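Local coordinates for protein cortical-lytic enzyme (Bacillus cereus, PDB 4S3J) that degrades spore cortex peptidoglycan during germination as an N-acetylglucosaminidase that acts on partially degraded, spore-specific glycan containing muramic acid delta-lactam, at residues I3-V8 against G43-V48; K30-N35 against F414-R419. All coordinates share one frame; numbering follows the deposited sequence.

Overall arrangement
Contact 1 and contact 2 lie with their centres about 11 Å apart, on the same side of the chain's centre, and together show how a small binding module is closed on itself and also fixed to a catalytic barrel. Along the chain the order is 3-8, 30-35, 43-48 and 414-419, so the segments alternate. Contact 1 pairs strands 3-7 and 45-49 within the first LysM domain; contact 2 sets the end of helix 25-31 in that domain against helix 415-424 near the C-terminus. Asn32 joins the two, since its OD1 probably accepts a hydrogen bond from Ile47 N, 2.8 Å away.

Contact 1: I3-V8 against G43-V48; sequences IQIVTV and GQALIV
Backbone hydrogen bonds tie Gln4, Val6 and Val8 to the returning segment 43-48. Gln4 and Val48 exchange a mutual pair, as do Val6 and Leu46, where Val6 N reaches Leu46 O at 2.8 Å. Beyond them Val8 N donates to Gln44 O, and Gly43 N closes the end on Val8 O. Between these pairs come the non-hydrogen-bonded Ile5-Ile47 and Thr7-Ala45; weak CA-H...O contacts, such as Ile47 CA to Gln4 O (3.3 Å), accompany the hydrogen bonds.

Apolar contacts line both faces. Val6 CG2 meets Val48 CB at 4.2 Å on the face shared with Leu46, where Tyr21 and Leu17 of helix 14-21 also pack. On the other, the side chains of Ile5 and Ile47 cross at a slant, Ile5 CG1 4.2 Å from Ile47 CG2, facing helices 387-400 and 415-424. At the end of the pairing, with Val8 CG1 anti to the backbone N (chi1 171°), CG2 stands beside that N and touches Leu46 CD1 at 3.6 Å.

The amide of Gln4 is held at both ends: NE2 stands above the Ile5 carbonyl plane and bonds Ile5 O at 3.1 Å, nearly straight, while OE1 accepts from Tyr56 N and bonds Thr50 OG1. A two-stranded antiparallel sheet with both helices in the connection between its strands is the hallmark of the beta-alpha-alpha-beta LysM fold.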
ATOM      1  N   ILE A   3     -21.766   2.878  -2.866  1.00 21.70           N
ATOM      2  CA  ILE A   3     -20.727   3.821  -2.412  1.00 18.18           C
ATOM      3  C   ILE A   3     -19.995   4.534  -3.533  1.00 15.85           C
ATOM      4  O   ILE A   3     -19.642   3.945  -4.553  1.00 15.08           O
ATOM      5  CB  ILE A   3     -19.679   3.074  -1.534  1.00 22.76           C
ATOM      6  CG1 ILE A   3     -20.255   2.773  -0.148  1.00 31.24           C
ATOM      7  CG2 ILE A   3     -18.361   3.831  -1.430  1.00 35.64           C
ATOM      8  CD1 ILE A   3     -20.459   3.969   0.729  1.00 41.56           C
ATOM      9  N   GLN A   4     -19.716   5.809  -3.293  1.00 13.85           N
ATOM     10  CA  GLN A   4     -18.845   6.581  -4.157  1.00 11.63           C
ATOM     11  C   GLN A   4     -17.979   7.508  -3.312  1.00 11.60           C
ATOM     12  O   GLN A   4     -18.255   7.739  -2.127  1.00 12.38           O
ATOM     13  CB  GLN A   4     -19.635   7.362  -5.187  1.00 12.54           C
ATOM     14  CG  GLN A   4     -20.341   8.591  -4.668  1.00 13.41           C
ATOM     15  CD  GLN A   4     -20.816   9.443  -5.804  1.00 17.23           C
ATOM     16  OE1 GLN A   4     -21.938   9.260  -6.314  1.00 14.51           O
ATOM     17  NE2 GLN A   4     -19.963  10.342  -6.257  1.00 13.89           N
ATOM     18  N   ILE A   5     -16.953   8.043  -3.955  1.00 12.75           N
ATOM     19  CA  ILE A   5     -16.124   9.085  -3.367  1.00 11.18           C
ATOM     20  C   ILE A   5     -16.749  10.466  -3.661  1.00 14.56           C
ATOM     21  O   ILE A   5     -17.217  10.728  -4.777  1.00 13.64           O
ATOM     22  CB  ILE A   5     -14.705   9.020  -3.943  1.00 12.11           C
ATOM     23  CG1 ILE A   5     -14.058   7.685  -3.585  1.00 15.83           C
ATOM     24  CG2 ILE A   5     -13.861  10.176  -3.407  1.00 19.05           C
ATOM     25  CD1 ILE A   5     -12.805   7.378  -4.400  1.00 17.47           C
ATOM     26  N   VAL A   6     -16.810  11.325  -2.647  1.00 12.99           N
ATOM     27  CA  VAL A   6     -17.282  12.707  -2.779  1.00 12.70           C
ATOM     28  C   VAL A   6     -16.229  13.642  -2.169  1.00 13.59           C
ATOM     29  O   VAL A   6     -15.746  13.389  -1.059  1.00 16.81           O
ATOM     30  CB  VAL A   6     -18.636  12.930  -2.078  1.00 13.85           C
ATOM     31  CG1 VAL A   6     -19.063  14.395  -2.163  1.00 17.43           C
ATOM     32  CG2 VAL A   6     -19.693  12.058  -2.716  1.00 13.16           C
ATOM     33  N   THR A   7     -15.891  14.718  -2.875  1.00 12.59           N
ATOM     34  CA  THR A   7     -14.975  15.724  -2.342  1.00 12.40           C
ATOM     35  C   THR A   7     -15.764  16.819  -1.638  1.00 12.51           C
ATOM     36  O   THR A   7     -16.718  17.367  -2.201  1.00 13.27           O
ATOM     37  CB  THR A   7     -14.109  16.344  -3.466  1.00 16.46           C
ATOM     38  OG1 THR A   7     -13.293  15.334  -4.055  1.00 21.28           O
ATOM     39  CG2 THR A   7     -13.171  17.412  -2.942  1.00 18.58           C
ATOM     40  N   VAL A   8     -15.370  17.115  -0.400  1.00 11.44           N
ATOM     41  CA  VAL A   8     -16.025  18.126   0.422  1.00 11.09           C
ATOM     42  C   VAL A   8     -15.864  19.520  -0.206  1.00 12.61           C
ATOM     43  O   VAL A   8     -14.799  19.887  -0.705  1.00 12.16           O
ATOM     44  CB  VAL A   8     -15.440  18.104   1.852  1.00 10.79           C
ATOM     45  CG1 VAL A   8     -15.937  19.278   2.696  1.00 11.45           C
ATOM     46  CG2 VAL A   8     -15.778  16.775   2.544  1.00 11.23           C
ATOM     47  N   GLY A  43     -12.011  19.974   0.318  1.00 13.77           N
ATOM     48  CA  GLY A  43     -11.030  19.177  -0.404  1.00 13.90           C
ATOM     49  C   GLY A  43     -10.788  17.787   0.163  1.00 12.37           C
ATOM     50  O   GLY A  43     -10.113  16.966  -0.457  1.00 17.62           O
ATOM     51  N   GLN A  44     -11.323  17.522   1.357  1.00 11.29           N
ATOM     52  CA  GLN A  44     -11.302  16.203   1.993  1.00 10.83           C
ATOM     53  C   GLN A  44     -12.113  15.232   1.143  1.00 11.93           C
ATOM     54  O   GLN A  44     -13.154  15.582   0.587  1.00 14.43           O
ATOM     55  CB  GLN A  44     -11.877  16.314   3.427  1.00 18.34           C
ATOM     56  CG  GLN A  44     -11.954  15.090   4.226  1.00 37.64           C
ATOM     57  CD  GLN A  44     -12.494  15.319   5.629  1.00 17.55           C
ATOM     58  OE1 GLN A  44     -12.889  16.431   6.048  1.00 14.95           O
ATOM     59  NE2 GLN A  44     -12.481  14.263   6.383  1.00 20.98           N
ATOM     60  N   ALA A  45     -11.616  14.005   1.004  1.00 11.89           N
ATOM     61  CA  ALA A  45     -12.322  12.980   0.246  1.00 12.71           C
ATOM     62  C   ALA A  45     -13.035  12.013   1.166  1.00 13.19           C
ATOM     63  O   ALA A  45     -12.390  11.344   1.989  1.00 15.36           O
ATOM     64  CB  ALA A  45     -11.335  12.200  -0.629  1.00 12.23           C
ATOM     65  N   LEU A  46     -14.353  11.914   1.001  1.00 10.85           N
ATOM     66  CA  LEU A  46     -15.179  11.047   1.818  1.00 10.91           C
ATOM     67  C   LEU A  46     -15.755   9.943   0.944  1.00 14.18           C
ATOM     68  O   LEU A  46     -15.912  10.124  -0.283  1.00 16.79           O
ATOM     69  CB  LEU A  46     -16.344  11.797   2.470  1.00 11.53           C
ATOM     70  CG  LEU A  46     -15.954  12.953   3.395  1.00 12.08           C
ATOM     71  CD1 LEU A  46     -17.212  13.683   3.836  1.00 15.61           C
ATOM     72  CD2 LEU A  46     -15.129  12.501   4.576  1.00 16.81           C
ATOM     73  N   ILE A  47     -16.092   8.814   1.563  1.00 11.37           N
ATOM     74  CA  ILE A  47     -16.942   7.857   0.882  1.00 12.63           C
ATOM     75  C   ILE A  47     -18.376   8.027   1.429  1.00 13.08           C
ATOM     76  O   ILE A  47     -18.603   8.218   2.655  1.00 14.39           O
ATOM     77  CB  ILE A  47     -16.387   6.416   1.017  1.00 18.03           C
ATOM     78  CG1 ILE A  47     -16.141   6.011   2.465  1.00 17.26           C
ATOM     79  CG2 ILE A  47     -15.079   6.318   0.232  1.00 13.51           C
ATOM     80  CD1 ILE A  47     -15.749   4.527   2.603  1.00 18.92           C
ATOM     81  N   VAL A  48     -19.336   8.036   0.494  1.00 14.47           N
ATOM     82  CA  VAL A  48     -20.756   8.293   0.776  1.00 16.46           C
ATOM     83  C   VAL A  48     -21.648   7.341  -0.012  1.00 19.99           C
ATOM     84  O   VAL A  48     -21.359   7.029  -1.160  1.00 18.27           O
ATOM     85  CB  VAL A  48     -21.150   9.745   0.408  1.00 16.66           C
ATOM     86  CG1 VAL A  48     -22.660  10.000   0.612  1.00 19.12           C
ATOM     87  CG2 VAL A  48     -20.333  10.747   1.211  1.00 16.68           C
TER

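Contact 2: K30-N35 against F414-R419; sequences KDNGLN and FPQNWR
Gln416 bends at its second torsion (chi2 93°), carrying its amide across to Asn32, whose CG stands beside its own backbone N (chi1 -67°). The two side chains cross at about a right angle, with amide planes 55° apart. Gln416 NE2 donates to Asn32 OD1 at 3.0 Å, arriving in the carbonyl plane on a lone pair. That oxygen probably also accepts the backbone N-H of Ile47, while Asn32 ND2 bonds Ile28 O, so the amide is held at both ends and its rotation is set.

Pro415 supplies the apolar part: its CG rests 3.7 Å from Asn32 C, against the peptide leading into Gly33.

Farther along, Asp31 OD1 and Arg419 NH1 form a long salt bridge of 3.6 Å. Asp31 OD1 sits at the guanidinium edge, near its plane, the carboxylate turned almost perpendicular, and water does much of the joining: one water lies 2.7 Å from Arg419 NH1 and donates to Asp31 OD1, and another repeats the link. Arg419 has a second acidic partner, Glu423, bridged through NE.

On the LysM side Gly33, at positive phi, is the C-prime residue of a Schellman motif ending helix 25-31; this terminus docks against the N-terminal part of helix 415-424, a domain interface between LysM module and glycosyl hydrolase family 18 TIM barrel.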
ATOM      1  N   LYS A  30     -19.124   6.929  10.421  1.00 18.10           N
ATOM      2  CA  LYS A  30     -18.546   5.600  10.619  1.00 22.32           C
ATOM      3  C   LYS A  30     -17.651   5.207   9.455  1.00 27.85           C
ATOM      4  O   LYS A  30     -16.523   4.762   9.670  1.00 25.91           O
ATOM      5  CB  LYS A  30     -19.643   4.543  10.804  1.00 26.62           C
ATOM      6  CG  LYS A  30     -19.076   3.140  11.109  1.00 46.81           C
ATOM      7  CD  LYS A  30     -20.114   2.024  11.025  1.00 59.07           C
ATOM      8  CE  LYS A  30     -20.974   1.946  12.280  1.00 72.07           C
ATOM      9  NZ  LYS A  30     -20.215   1.388  13.446  1.00 69.19           N
ATOM     10  N   ASP A  31     -18.153   5.358   8.233  1.00 20.95           N
ATOM     11  CA  ASP A  31     -17.414   4.932   7.046  1.00 20.55           C
ATOM     12  C   ASP A  31     -16.106   5.672   6.849  1.00 21.27           C
ATOM     13  O   ASP A  31     -15.188   5.155   6.208  1.00 21.89           O
ATOM     14  CB  ASP A  31     -18.260   5.103   5.786  1.00 19.45           C
ATOM     15  CG  ASP A  31     -19.450   4.169   5.741  1.00 28.60           C
ATOM     16  OD1 ASP A  31     -19.473   3.185   6.511  1.00 30.31           O
ATOM     17  OD2 ASP A  31     -20.341   4.395   4.899  1.00 26.37           O
ATOM     18  N   ASN A  32     -16.020   6.886   7.369  1.00 17.23           N
ATOM     19  CA  ASN A  32     -14.848   7.716   7.159  1.00 13.77           C
ATOM     20  C   ASN A  32     -14.003   7.913   8.413  1.00 17.47           C
ATOM     21  O   ASN A  32     -13.077   8.738   8.408  1.00 18.57           O
ATOM     22  CB  ASN A  32     -15.299   9.060   6.599  1.00 13.88           C
ATOM     23  CG  ASN A  32     -15.864   8.923   5.206  1.00 12.91           C
ATOM     24  OD1 ASN A  32     -15.127   8.833   4.237  1.00 12.89           O
ATOM     25  ND2 ASN A  32     -17.189   8.894   5.102  1.00 13.00           N
ATOM     26  N   GLY A  33     -14.353   7.192   9.476  1.00 22.25           N
ATOM     27  CA  GLY A  33     -13.595   7.253  10.717  1.00 25.22           C
ATOM     28  C   GLY A  33     -13.506   8.661  11.260  1.00 26.92           C
ATOM     29  O   GLY A  33     -12.464   9.092  11.752  1.00 26.82           O
ATOM     30  N   LEU A  34     -14.601   9.403  11.158  1.00 18.88           N
ATOM     31  CA  LEU A  34     -14.593  10.760  11.627  1.00 17.99           C
ATOM     32  C   LEU A  34     -14.829  10.856  13.121  1.00 16.05           C
ATOM     33  O   LEU A  34     -15.478  10.005  13.720  1.00 20.91           O
ATOM     34  CB  LEU A  34     -15.680  11.580  10.930  1.00 16.35           C
ATOM     35  CG  LEU A  34     -15.654  11.564   9.404  1.00 16.82           C
ATOM     36  CD1 LEU A  34     -16.847  12.356   8.853  1.00 14.81           C
ATOM     37  CD2 LEU A  34     -14.370  12.157   8.890  1.00 15.77           C
ATOM     38  N   ASN A  35     -14.348  11.953  13.690  1.00 19.03           N
ATOM     39  CA  ASN A  35     -14.816  12.398  14.996  1.00 20.35           C
ATOM     40  C   ASN A  35     -16.047  13.234  14.725  1.00 16.24           C
ATOM     41  O   ASN A  35     -15.942  14.247  14.055  1.00 19.01           O
ATOM     42  CB  ASN A  35     -13.741  13.206  15.711  1.00 26.25           C
ATOM     43  CG  ASN A  35     -14.199  13.749  17.057  1.00 26.59           C
ATOM     44  OD1 ASN A  35     -15.394  13.917  17.324  1.00 24.60           O
ATOM     45  ND2 ASN A  35     -13.237  14.026  17.920  1.00 28.48           N
ATOM     46  N   PHE A 414      -6.742   5.137   8.064  1.00 13.17           N
ATOM     47  CA  PHE A 414      -7.145   5.462   6.704  1.00 10.58           C
ATOM     48  C   PHE A 414      -8.312   4.530   6.355  1.00 12.96           C
ATOM     49  O   PHE A 414      -8.191   3.607   5.539  1.00 13.37           O
ATOM     50  CB  PHE A 414      -5.943   5.306   5.759  1.00 12.54           C
ATOM     51  CG  PHE A 414      -6.173   5.743   4.330  1.00 13.10           C
ATOM     52  CD1 PHE A 414      -7.385   6.266   3.886  1.00 15.12           C
ATOM     53  CD2 PHE A 414      -5.137   5.620   3.420  1.00 13.38           C
ATOM     54  CE1 PHE A 414      -7.539   6.637   2.538  1.00 11.35           C
ATOM     55  CE2 PHE A 414      -5.282   5.986   2.095  1.00 12.45           C
ATOM     56  CZ  PHE A 414      -6.481   6.498   1.648  1.00 10.69           C
ATOM     57  N   PRO A 415      -9.468   4.760   6.990  1.00 12.72           N
ATOM     58  CA  PRO A 415     -10.558   3.775   6.883  1.00 14.81           C
ATOM     59  C   PRO A 415     -11.058   3.596   5.454  1.00 13.80           C
ATOM     60  O   PRO A 415     -11.472   2.512   5.066  1.00 16.25           O
ATOM     61  CB  PRO A 415     -11.682   4.358   7.755  1.00 17.39           C
ATOM     62  CG  PRO A 415     -11.151   5.586   8.378  1.00 20.28           C
ATOM     63  CD  PRO A 415      -9.812   5.935   7.815  1.00 16.92           C
ATOM     64  N   GLN A 416     -11.015   4.667   4.673  1.00 13.50           N
ATOM     65  CA  GLN A 416     -11.544   4.607   3.324  1.00 14.33           C
ATOM     66  C   GLN A 416     -10.741   3.650   2.452  1.00 13.16           C
ATOM     67  O   GLN A 416     -11.273   3.062   1.525  1.00 14.04           O
ATOM     68  CB  GLN A 416     -11.561   5.986   2.684  1.00 12.93           C
ATOM     69  CG  GLN A 416     -12.391   6.992   3.430  1.00 11.01           C
ATOM     70  CD  GLN A 416     -11.615   7.805   4.428  1.00 15.92           C
ATOM     71  OE1 GLN A 416     -10.501   7.452   4.832  1.00 14.40           O
ATOM     72  NE2 GLN A 416     -12.210   8.909   4.857  1.00 12.70           N
ATOM     73  N   ASN A 417      -9.442   3.512   2.719  1.00 13.05           N
ATOM     74  CA  ASN A 417      -8.644   2.590   1.927  1.00 13.20           C
ATOM     75  C   ASN A 417      -9.183   1.162   2.005  1.00 12.85           C
ATOM     76  O   ASN A 417      -9.314   0.466   0.982  1.00 14.15           O
ATOM     77  CB  ASN A 417      -7.181   2.634   2.385  1.00 11.83           C
ATOM     78  CG  ASN A 417      -6.362   1.535   1.764  1.00 11.76           C
ATOM     79  OD1 ASN A 417      -6.113   1.558   0.550  1.00 14.79           O
ATOM     80  ND2 ASN A 417      -5.971   0.545   2.564  1.00 13.78           N
ATOM     81  N   TRP A 418      -9.496   0.719   3.217  1.00 12.29           N
ATOM     82  CA  TRP A 418      -9.889  -0.663   3.423  1.00 14.34           C
ATOM     83  C   TRP A 418     -11.299  -0.920   2.887  1.00 14.80           C
ATOM     84  O   TRP A 418     -11.540  -1.937   2.241  1.00 17.05           O
ATOM     85  CB  TRP A 418      -9.752  -1.007   4.910  1.00 18.46           C
ATOM     86  CG  TRP A 418      -8.332  -0.765   5.354  1.00 15.28           C
ATOM     87  CD1 TRP A 418      -7.873   0.245   6.138  1.00 13.47           C
ATOM     88  CD2 TRP A 418      -7.180  -1.527   4.967  1.00 13.98           C
ATOM     89  NE1 TRP A 418      -6.500   0.147   6.292  1.00 14.78           N
ATOM     90  CE2 TRP A 418      -6.054  -0.926   5.570  1.00 15.47           C
ATOM     91  CE3 TRP A 418      -6.993  -2.661   4.179  1.00 16.47           C
ATOM     92  CZ2 TRP A 418      -4.766  -1.435   5.409  1.00 17.63           C
ATOM     93  CZ3 TRP A 418      -5.715  -3.154   4.021  1.00 18.58           C
ATOM     94  CH2 TRP A 418      -4.628  -2.547   4.635  1.00 15.78           C
ATOM     95  N   ARG A 419     -12.200   0.036   3.073  1.00 13.95           N
ATOM     96  CA  ARG A 419     -13.537  -0.093   2.511  1.00 13.30           C
ATOM     97  C   ARG A 419     -13.482  -0.098   0.982  1.00 15.73           C
ATOM     98  O   ARG A 419     -14.170  -0.883   0.344  1.00 17.32           O
ATOM     99  CB  ARG A 419     -14.455   1.019   3.012  1.00 14.76           C
ATOM    100  CG  ARG A 419     -15.840   0.964   2.366  1.00 22.92           C
ATOM    101  CD  ARG A 419     -16.588  -0.312   2.752  1.00 27.77           C
ATOM    102  NE  ARG A 419     -17.911  -0.394   2.133  1.00 29.29           N
ATOM    103  CZ  ARG A 419     -19.019   0.132   2.650  1.00 48.75           C
ATOM    104  NH1 ARG A 419     -18.973   0.822   3.788  1.00 32.21           N
ATOM    105  NH2 ARG A 419     -20.175  -0.003   2.009  1.00 47.68           N
TER
HETATM  106  O   HOH W   1     -14.827   2.567   5.979  1.00 33.56           O
HETATM  107  O   HOH W   2     -17.069   1.333   5.683  1.00 37.44           O
HETATM  108  O   HOH W   3     -21.400   1.527   5.460  1.00 52.64           O
HETATM  109  O   HOH W   4     -22.006   2.321   3.952  1.00 54.83           O